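Local coordinates for protein alpha-rhamnosidase (Dictyoglomus thermophilum, PDB 6I60) that probably hydrolyses terminal non-reducing alpha-L-rhamnose residues in alpha-L-rhamnosides, at residues K36-T41 and N50-W55; E97-Y102 and D578-E583; E473-I478 and K782-K787. All coordinates share one frame; numbering follows the deposited sequence.

Contact 1 of 3, residues K36-T41 and N50-W55; sequences KCEFTT and NPIFSW
Glu38 reaches across to the backbone of Ile52, adding a side-chain bond to an antiparallel pairing of strands 35-37 and 52-56. Its CB leaves a backbone in the left-handed region. Glu38 CG, anti to the carbonyl carbon (chi1 -76°), comes within 4.0 Å of Pro51 CB, and the bend at chi2 then brings CD beside Pro51 and the amide of Ile52. At the tip, Glu38 OE2 accepts from Ile52 N at 2.9 Å, met nearly along its C-O bond, while OE1 forms a salt bridge with Arg528 of helix 524-535. Glu38 N in turn donates to Ile52 O (2.8 Å), so backbone and carboxylate grip the same residue. Lys36 and Ser54 form a hydrogen-bonded pair; Lys36 O accepts both Ser54 N (2.9 Å) and Ser54 OG (3.2 Å), and serine suits this place because its short hydroxyl can turn back on the same carbonyl. On the sheet face of Cys37 and Phe53, the compact thiol SG of Cys37 lies obliquely 4.5 Å from the centroid of the Phe53 ring. Phe39 CZ packs on Ile52 CG2 (3.8 Å), an apolar neighbour to the carboxylate. Were Glu38 an alanine, Ile52 N would probably lose this acceptor and Arg528 the salt bridge described here. In this buried setting, one carboxylate therefore both ties off a strand start of the immunoglobulin-like domain and meets a charge from the glycosidase domain.

Contact 2 of 3, residues E97-Y102 and D578-E583; sequences EQVIKY and DKYVLE. With PGE (triethylene glycol), chain D.
Lys101 and Tyr580 meet where strand 99-101, an outer strand of a three-stranded sheet in the immunoglobulin-like domain, runs against helix 580-584 of the six-hairpin glycosidase domain. The nearest partners meet the phenol at one face and at one edge. Lys101 CB lies over one face of the ring in a CH-pi contact, 3.6 Å from the centroid and offset toward the rim, whereas Val99 O sits at the ring edge, in plane, 3.5 Å from Tyr580 CE1. A tyrosine suits this place because its flat ring can lie along a strand and present both face and edge to it. With CG anti to the carbonyl carbon (chi1 -57°), the ring projects from the helix to the strand, where it also touches Ile52. Further out, Asp578 accepts a weak capping bond from Tyr580 N through OD1, and its other oxygen has a long, weak ion pair with Arg528. Beyond CG the lysine chain is extended, and Lys101 NZ stays 5.3 Å from Glu583 OE2, not in contact with it. A triethylene glycol, probably from the crystallisation liquor, lies there: Lys101 NZ donates to its O4 at 2.9 Å and to its O3 at 3.2 Å.

Contact 3 of 3, residues E473-I478 and K782-K787; sequences ELINKI and KIVNQK
The amide of Asn785 is approached obliquely by a methyl of Leu474, whose CD2 lies 3.7 Å from Asn785 ND2. The same methyl also meets the flat peptide groups at the end of helix 777-784: Leu474 CD2 is 3.8 Å from Val784 O and 3.7 Å from Asn785 O. Leu474 reaches across because its CG is anti to the backbone N (chi1 166°); its branched end, CD2, also touches Lys787 CG at 4.2 Å, where the lysine lends its aliphatic part. A leucine suits this place, since a methyl at the end of a branched chain can settle among carbonyl oxygens and an amide without needing a polar partner of its own. Deeper in, Ile475 and Val784 cross at about a right angle, CG1 to CG1 at 3.6 Å, and Ile475 CD1 lies 3.9 Å from Val784 CG1. Beta-branched side chains suit this apolar seam, since their bulk stays close to the helix. Ile475 continues onto Phe830 and Ile834 of helix 826-835, and Val784 onto Trp829 of that helix, while Ile478 CD1 comes loosely near Val784 O, at 4.3 Å. The result is plain side-chain packing between the beginning of helix 473-488 and the end of helix 777-784, in keeping with the (alpha/alpha)6 barrel of bacterial alpha-L-rhamnosidases.

From the N terminus, contact 1 comes first and closes a short loop, only eight residues lying between its segments within the immunoglobulin-like domain. Contact 2 opens afterwards, on the next strand of the same sheet, and spans 475 residues to fasten that domain to the glycosidase domain. The two are neighbours, their centres about 10 Å apart, joined by Ile52 CG2 packing on Val99 CG1 at 3.6 Å. Contact 3 opens at 473-478, before contact 2 closes at 578-583, and ends at 782-787, so these two cross along the chain. It binds early and late helices of the glycosidase domain, its centre about 39 Å from those of both others.

Contact 1 of 3, residues K36-T41 and N50-W55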
# COMPACT_ATOMS: atom_id res chain seq x y z
N LYS A 36 -19.13 -0.73 -5.17
CA LYS A 36 -17.81 -0.46 -5.73
C LYS A 36 -17.58 -1.33 -6.95
O LYS A 36 -17.85 -2.54 -6.92
CB LYS A 36 -16.71 -0.71 -4.69
CG LYS A 36 -16.95 -0.01 -3.35
CD LYS A 36 -15.68 0.63 -2.83
CE LYS A 36 -15.67 0.67 -1.30
NZ LYS A 36 -15.04 -0.55 -0.72
N CYS A 37 -17.10 -0.72 -8.02
CA CYS A 37 -16.59 -1.43 -9.18
C CYS A 37 -15.07 -1.26 -9.21
O CYS A 37 -14.57 -0.13 -9.13
CB CYS A 37 -17.21 -0.90 -10.48
SG CYS A 37 -16.49 -1.62 -11.97
N GLU A 38 -14.36 -2.38 -9.32
CA GLU A 38 -12.90 -2.39 -9.16
C GLU A 38 -12.48 -1.82 -7.81
O GLU A 38 -11.43 -1.19 -7.69
CB GLU A 38 -12.21 -1.64 -10.30
CG GLU A 38 -12.15 -2.41 -11.61
CD GLU A 38 -11.42 -3.73 -11.48
OE1 GLU A 38 -10.18 -3.75 -11.65
OE2 GLU A 38 -12.08 -4.75 -11.19
N PHE A 39 -13.31 -2.05 -6.79
CA PHE A 39 -13.05 -1.58 -5.42
C PHE A 39 -12.90 -0.06 -5.38
O PHE A 39 -12.07 0.48 -4.65
CB PHE A 39 -11.82 -2.27 -4.83
CG PHE A 39 -11.92 -3.76 -4.82
CD1 PHE A 39 -12.61 -4.42 -3.82
CD2 PHE A 39 -11.32 -4.51 -5.82
CE1 PHE A 39 -12.70 -5.80 -3.82
CE2 PHE A 39 -11.41 -5.89 -5.82
CZ PHE A 39 -12.10 -6.53 -4.82
N THR A 40 -13.72 0.64 -6.16
CA THR A 40 -13.70 2.09 -6.20
C THR A 40 -15.10 2.60 -6.50
O THR A 40 -15.81 2.02 -7.34
CB THR A 40 -12.72 2.61 -7.25
OG1 THR A 40 -11.46 1.95 -7.10
CG2 THR A 40 -12.52 4.12 -7.10
N THR A 41 -15.50 3.67 -5.82
CA THR A 41 -16.80 4.28 -6.05
C THR A 41 -16.78 5.01 -7.38
O THR A 41 -16.06 6.00 -7.54
CB THR A 41 -17.15 5.23 -4.90
OG1 THR A 41 -17.48 4.47 -3.73
CG2 THR A 41 -18.35 6.10 -5.28
N ASN A 50 -13.52 -8.01 -17.38
CA ASN A 50 -14.39 -8.58 -16.34
C ASN A 50 -14.04 -7.92 -15.01
O ASN A 50 -13.31 -8.50 -14.19
CB ASN A 50 -14.23 -10.10 -16.27
CG ASN A 50 -14.46 -10.77 -17.60
OD1 ASN A 50 -13.65 -10.66 -18.52
ND2 ASN A 50 -15.58 -11.48 -17.72
N PRO A 51 -14.54 -6.71 -14.76
CA PRO A 51 -14.24 -6.04 -13.49
C PRO A 51 -14.91 -6.74 -12.32
O PRO A 51 -15.74 -7.64 -12.46
CB PRO A 51 -14.80 -4.63 -13.70
CG PRO A 51 -15.85 -4.78 -14.75
CD PRO A 51 -15.35 -5.88 -15.66
N ILE A 52 -14.53 -6.30 -11.12
CA ILE A 52 -15.02 -6.87 -9.87
C ILE A 52 -16.06 -5.92 -9.28
O ILE A 52 -15.82 -4.71 -9.17
CB ILE A 52 -13.87 -7.11 -8.88
CG1 ILE A 52 -12.82 -8.03 -9.50
CG2 ILE A 52 -14.40 -7.70 -7.58
CD1 ILE A 52 -13.24 -9.49 -9.60
N PHE A 53 -17.21 -6.47 -8.89
CA PHE A 53 -18.29 -5.72 -8.27
C PHE A 53 -18.42 -6.12 -6.80
O PHE A 53 -18.23 -7.29 -6.46
CB PHE A 53 -19.62 -5.94 -8.99
CG PHE A 53 -19.66 -5.36 -10.38
CD1 PHE A 53 -20.04 -4.04 -10.58
CD2 PHE A 53 -19.33 -6.13 -11.48
CE1 PHE A 53 -20.08 -3.50 -11.85
CE2 PHE A 53 -19.37 -5.60 -12.75
CZ PHE A 53 -19.74 -4.28 -12.94
N SER A 54 -18.75 -5.15 -5.95
CA SER A 54 -18.87 -5.40 -4.53
C SER A 54 -19.90 -4.45 -3.93
O SER A 54 -20.22 -3.42 -4.52
CB SER A 54 -17.52 -5.25 -3.81
OG SER A 54 -16.76 -4.19 -4.37
N TRP A 55 -20.40 -4.81 -2.75
CA TRP A 55 -21.40 -4.01 -2.06
C TRP A 55 -21.44 -4.43 -0.60
O TRP A 55 -21.03 -5.53 -0.23
CB TRP A 55 -22.78 -4.17 -2.70
CG TRP A 55 -23.22 -5.60 -2.79
CD1 TRP A 55 -23.79 -6.35 -1.80
CD2 TRP A 55 -23.12 -6.45 -3.94
NE1 TRP A 55 -24.05 -7.62 -2.27
CE2 TRP A 55 -23.65 -7.71 -3.58
CE3 TRP A 55 -22.64 -6.27 -5.24
CZ2 TRP A 55 -23.71 -8.78 -4.46
CZ3 TRP A 55 -22.69 -7.34 -6.12
CH2 TRP A 55 -23.23 -8.57 -5.73

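Contact 2 of 3, residues E97-Y102 and D578-E583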
# COMPACT_ATOMS: atom_id res chain seq x y z
N GLU A 97 -22.02 -14.63 -1.48
CA GLU A 97 -20.88 -13.77 -1.78
C GLU A 97 -21.34 -12.38 -2.19
O GLU A 97 -22.37 -12.22 -2.85
CB GLU A 97 -20.03 -14.40 -2.89
CG GLU A 97 -19.14 -15.53 -2.42
CD GLU A 97 -18.23 -15.13 -1.27
OE1 GLU A 97 -18.02 -15.95 -0.35
OE2 GLU A 97 -17.71 -13.99 -1.29
N GLN A 98 -20.56 -11.37 -1.79
CA GLN A 98 -20.82 -9.98 -2.18
C GLN A 98 -19.65 -9.40 -2.97
O GLN A 98 -19.55 -8.17 -3.10
CB GLN A 98 -21.11 -9.12 -0.95
CG GLN A 98 -20.02 -9.12 0.10
CD GLN A 98 -20.55 -8.82 1.49
OE1 GLN A 98 -20.42 -9.63 2.41
NE2 GLN A 98 -21.16 -7.65 1.65
N VAL A 99 -18.77 -10.25 -3.50
CA VAL A 99 -17.68 -9.84 -4.37
C VAL A 99 -17.75 -10.73 -5.60
O VAL A 99 -17.41 -11.92 -5.53
CB VAL A 99 -16.31 -9.95 -3.68
CG1 VAL A 99 -15.19 -9.70 -4.68
CG2 VAL A 99 -16.21 -8.97 -2.53
N ILE A 100 -18.20 -10.17 -6.72
CA ILE A 100 -18.50 -10.95 -7.92
C ILE A 100 -17.61 -10.51 -9.07
O ILE A 100 -17.20 -9.34 -9.16
CB ILE A 100 -19.99 -10.83 -8.31
CG1 ILE A 100 -20.88 -10.75 -7.06
CG2 ILE A 100 -20.42 -12.00 -9.18
CD1 ILE A 100 -20.88 -12.01 -6.23
N LYS A 101 -17.32 -11.45 -9.95
CA LYS A 101 -16.62 -11.17 -11.20
C LYS A 101 -17.63 -10.96 -12.31
O LYS A 101 -18.62 -11.69 -12.42
CB LYS A 101 -15.66 -12.31 -11.55
CG LYS A 101 -15.05 -12.22 -12.95
CD LYS A 101 -14.68 -13.60 -13.47
CE LYS A 101 -13.65 -13.51 -14.59
NZ LYS A 101 -12.97 -14.82 -14.84
N TYR A 102 -17.39 -9.94 -13.13
CA TYR A 102 -18.31 -9.59 -14.21
C TYR A 102 -18.37 -10.71 -15.24
O TYR A 102 -17.35 -11.27 -15.65
CB TYR A 102 -17.87 -8.28 -14.87
CG TYR A 102 -18.67 -7.91 -16.10
CD1 TYR A 102 -19.94 -7.37 -15.98
CD2 TYR A 102 -18.14 -8.07 -17.37
CE1 TYR A 102 -20.67 -7.02 -17.10
CE2 TYR A 102 -18.86 -7.72 -18.49
CZ TYR A 102 -20.13 -7.19 -18.35
OH TYR A 102 -20.85 -6.84 -19.46
N ASP A 578 -11.41 -12.24 -1.92
CA ASP A 578 -11.26 -12.11 -3.36
C ASP A 578 -10.53 -13.35 -3.87
O ASP A 578 -9.31 -13.35 -4.02
CB ASP A 578 -10.51 -10.83 -3.72
CG ASP A 578 -10.44 -10.60 -5.22
OD1 ASP A 578 -11.22 -11.24 -5.95
OD2 ASP A 578 -9.62 -9.77 -5.66
N LYS A 579 -11.29 -14.42 -4.12
CA LYS A 579 -10.72 -15.64 -4.68
C LYS A 579 -10.31 -15.48 -6.13
O LYS A 579 -9.55 -16.32 -6.64
CB LYS A 579 -11.70 -16.80 -4.54
CG LYS A 579 -13.05 -16.56 -5.22
CD LYS A 579 -14.04 -17.67 -4.88
CE LYS A 579 -14.15 -18.68 -6.01
NZ LYS A 579 -14.63 -20.01 -5.53
N TYR A 580 -10.77 -14.43 -6.81
CA TYR A 580 -10.44 -14.24 -8.22
C TYR A 580 -8.97 -13.88 -8.40
O TYR A 580 -8.35 -14.29 -9.39
CB TYR A 580 -11.33 -13.17 -8.83
CG TYR A 580 -12.81 -13.47 -8.70
CD1 TYR A 580 -13.62 -12.70 -7.88
CD2 TYR A 580 -13.38 -14.53 -9.39
CE1 TYR A 580 -14.97 -12.98 -7.76
CE2 TYR A 580 -14.73 -14.81 -9.27
CZ TYR A 580 -15.52 -14.03 -8.46
OH TYR A 580 -16.86 -14.31 -8.34
N VAL A 581 -8.39 -13.12 -7.47
CA VAL A 581 -6.97 -12.79 -7.56
C VAL A 581 -6.11 -14.03 -7.33
O VAL A 581 -4.93 -14.03 -7.71
CB VAL A 581 -6.61 -11.67 -6.57
CG1 VAL A 581 -6.39 -12.24 -5.18
CG2 VAL A 581 -5.37 -10.93 -7.05
N LEU A 582 -6.67 -15.08 -6.73
CA LEU A 582 -5.93 -16.32 -6.57
C LEU A 582 -5.88 -17.11 -7.87
O LEU A 582 -4.86 -17.72 -8.19
CB LEU A 582 -6.55 -17.16 -5.45
CG LEU A 582 -6.37 -16.62 -4.03
CD1 LEU A 582 -6.76 -17.68 -3.00
CD2 LEU A 582 -4.94 -16.15 -3.80
N GLU A 583 -6.98 -17.11 -8.63
CA GLU A 583 -6.98 -17.80 -9.92
C GLU A 583 -6.19 -17.03 -10.97
O GLU A 583 -5.55 -17.64 -11.83
CB GLU A 583 -8.42 -18.02 -10.41
CG GLU A 583 -9.42 -18.34 -9.31
CD GLU A 583 -10.85 -18.40 -9.81
OE1 GLU A 583 -11.69 -19.05 -9.16
OE2 GLU A 583 -11.13 -17.79 -10.87
C1 PGE D . -13.24 -13.95 -18.20
O1 PGE D . -12.06 -14.74 -18.04
C2 PGE D . -14.34 -14.80 -18.80
O2 PGE D . -14.72 -15.80 -17.87
C3 PGE D . -15.82 -15.42 -17.06
C4 PGE D . -16.27 -16.64 -16.27
O4 PGE D . -13.77 -16.65 -12.71
C6 PGE D . -14.37 -17.78 -13.32
C5 PGE D . -15.59 -17.35 -14.12
O3 PGE D . -15.20 -17.08 -15.45

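Contact 3 of 3, residues E473-I478 and K782-K787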
# COMPACT_ATOMS: atom_id res chain seq x y z
N GLU A 473 0.26 4.23 26.45
CA GLU A 473 0.58 5.32 25.53
C GLU A 473 1.81 5.02 24.69
O GLU A 473 1.91 5.50 23.55
CB GLU A 473 0.77 6.63 26.30
CG GLU A 473 0.87 7.86 25.41
CD GLU A 473 -0.39 8.12 24.60
OE1 GLU A 473 -0.29 8.79 23.55
OE2 GLU A 473 -1.47 7.65 25.01
N LEU A 474 2.75 4.24 25.22
CA LEU A 474 3.92 3.85 24.43
C LEU A 474 3.51 3.01 23.23
O LEU A 474 4.06 3.16 22.14
CB LEU A 474 4.92 3.10 25.31
CG LEU A 474 6.04 2.35 24.59
CD1 LEU A 474 7.04 3.32 23.98
CD2 LEU A 474 6.74 1.38 25.53
N ILE A 475 2.54 2.11 23.42
CA ILE A 475 2.01 1.34 22.30
C ILE A 475 1.32 2.25 21.30
O ILE A 475 1.45 2.08 20.08
CB ILE A 475 1.07 0.23 22.82
CG1 ILE A 475 1.86 -0.81 23.61
CG2 ILE A 475 0.33 -0.43 21.67
CD1 ILE A 475 1.00 -1.93 24.16
N ASN A 476 0.58 3.25 21.80
CA ASN A 476 -0.07 4.21 20.91
C ASN A 476 0.96 4.99 20.10
O ASN A 476 0.74 5.30 18.92
CB ASN A 476 -0.95 5.16 21.71
CG ASN A 476 -2.12 4.46 22.36
OD1 ASN A 476 -2.61 3.45 21.87
ND2 ASN A 476 -2.58 5.00 23.49
N LYS A 477 2.10 5.32 20.71
CA LYS A 477 3.15 6.03 19.99
C LYS A 477 3.81 5.13 18.95
O LYS A 477 4.12 5.58 17.84
CB LYS A 477 4.18 6.59 20.97
CG LYS A 477 3.64 7.67 21.90
CD LYS A 477 3.43 8.98 21.16
CE LYS A 477 2.65 9.98 22.02
NZ LYS A 477 2.09 11.10 21.20
N ILE A 478 4.03 3.86 19.30
CA ILE A 478 4.54 2.91 18.31
C ILE A 478 3.54 2.75 17.17
O ILE A 478 3.91 2.76 15.99
CB ILE A 478 4.86 1.56 18.98
CG1 ILE A 478 5.97 1.72 20.02
CG2 ILE A 478 5.25 0.52 17.93
CD1 ILE A 478 5.96 0.65 21.08
N LYS A 782 5.45 -7.72 27.63
CA LYS A 782 6.62 -7.17 28.30
C LYS A 782 7.73 -6.83 27.31
O LYS A 782 8.54 -5.93 27.58
CB LYS A 782 7.13 -8.15 29.35
CG LYS A 782 6.41 -8.07 30.69
CD LYS A 782 7.27 -8.58 31.83
CE LYS A 782 8.44 -7.65 32.11
NZ LYS A 782 8.72 -7.52 33.56
N ILE A 783 7.77 -7.52 26.18
CA ILE A 783 8.74 -7.18 25.14
C ILE A 783 8.37 -5.84 24.50
O ILE A 783 9.23 -4.99 24.27
CB ILE A 783 8.81 -8.31 24.09
CG1 ILE A 783 9.52 -9.53 24.67
CG2 ILE A 783 9.51 -7.83 22.83
CD1 ILE A 783 9.13 -10.83 24.01
N VAL A 784 7.08 -5.64 24.22
CA VAL A 784 6.64 -4.41 23.57
C VAL A 784 6.82 -3.21 24.49
O VAL A 784 7.24 -2.13 24.05
CB VAL A 784 5.18 -4.57 23.10
CG1 VAL A 784 4.47 -3.22 23.06
CG2 VAL A 784 5.12 -5.24 21.74
N ASN A 785 6.53 -3.38 25.78
CA ASN A 785 6.60 -2.29 26.75
C ASN A 785 8.03 -1.87 27.08
O ASN A 785 8.20 -0.99 27.93
CB ASN A 785 5.86 -2.69 28.03
CG ASN A 785 5.30 -1.50 28.79
OD1 ASN A 785 4.25 -1.60 29.43
ND2 ASN A 785 5.99 -0.36 28.71
N GLN A 786 9.04 -2.46 26.46
CA GLN A 786 10.42 -2.09 26.74
C GLN A 786 10.76 -0.74 26.13
O GLN A 786 10.36 -0.43 25.00
CB GLN A 786 11.37 -3.16 26.22
CG GLN A 786 11.41 -4.41 27.08
CD GLN A 786 11.58 -4.11 28.56
OE1 GLN A 786 10.66 -4.31 29.35
NE2 GLN A 786 12.76 -3.63 28.94
N LYS A 787 11.50 0.07 26.88
CA LYS A 787 11.97 1.37 26.42
C LYS A 787 13.48 1.40 26.24
O LYS A 787 14.04 2.47 25.99
CB LYS A 787 11.54 2.47 27.40
CG LYS A 787 10.21 3.12 27.05
CD LYS A 787 9.82 4.16 28.09
CE LYS A 787 8.57 3.75 28.84
NZ LYS A 787 7.74 4.93 29.22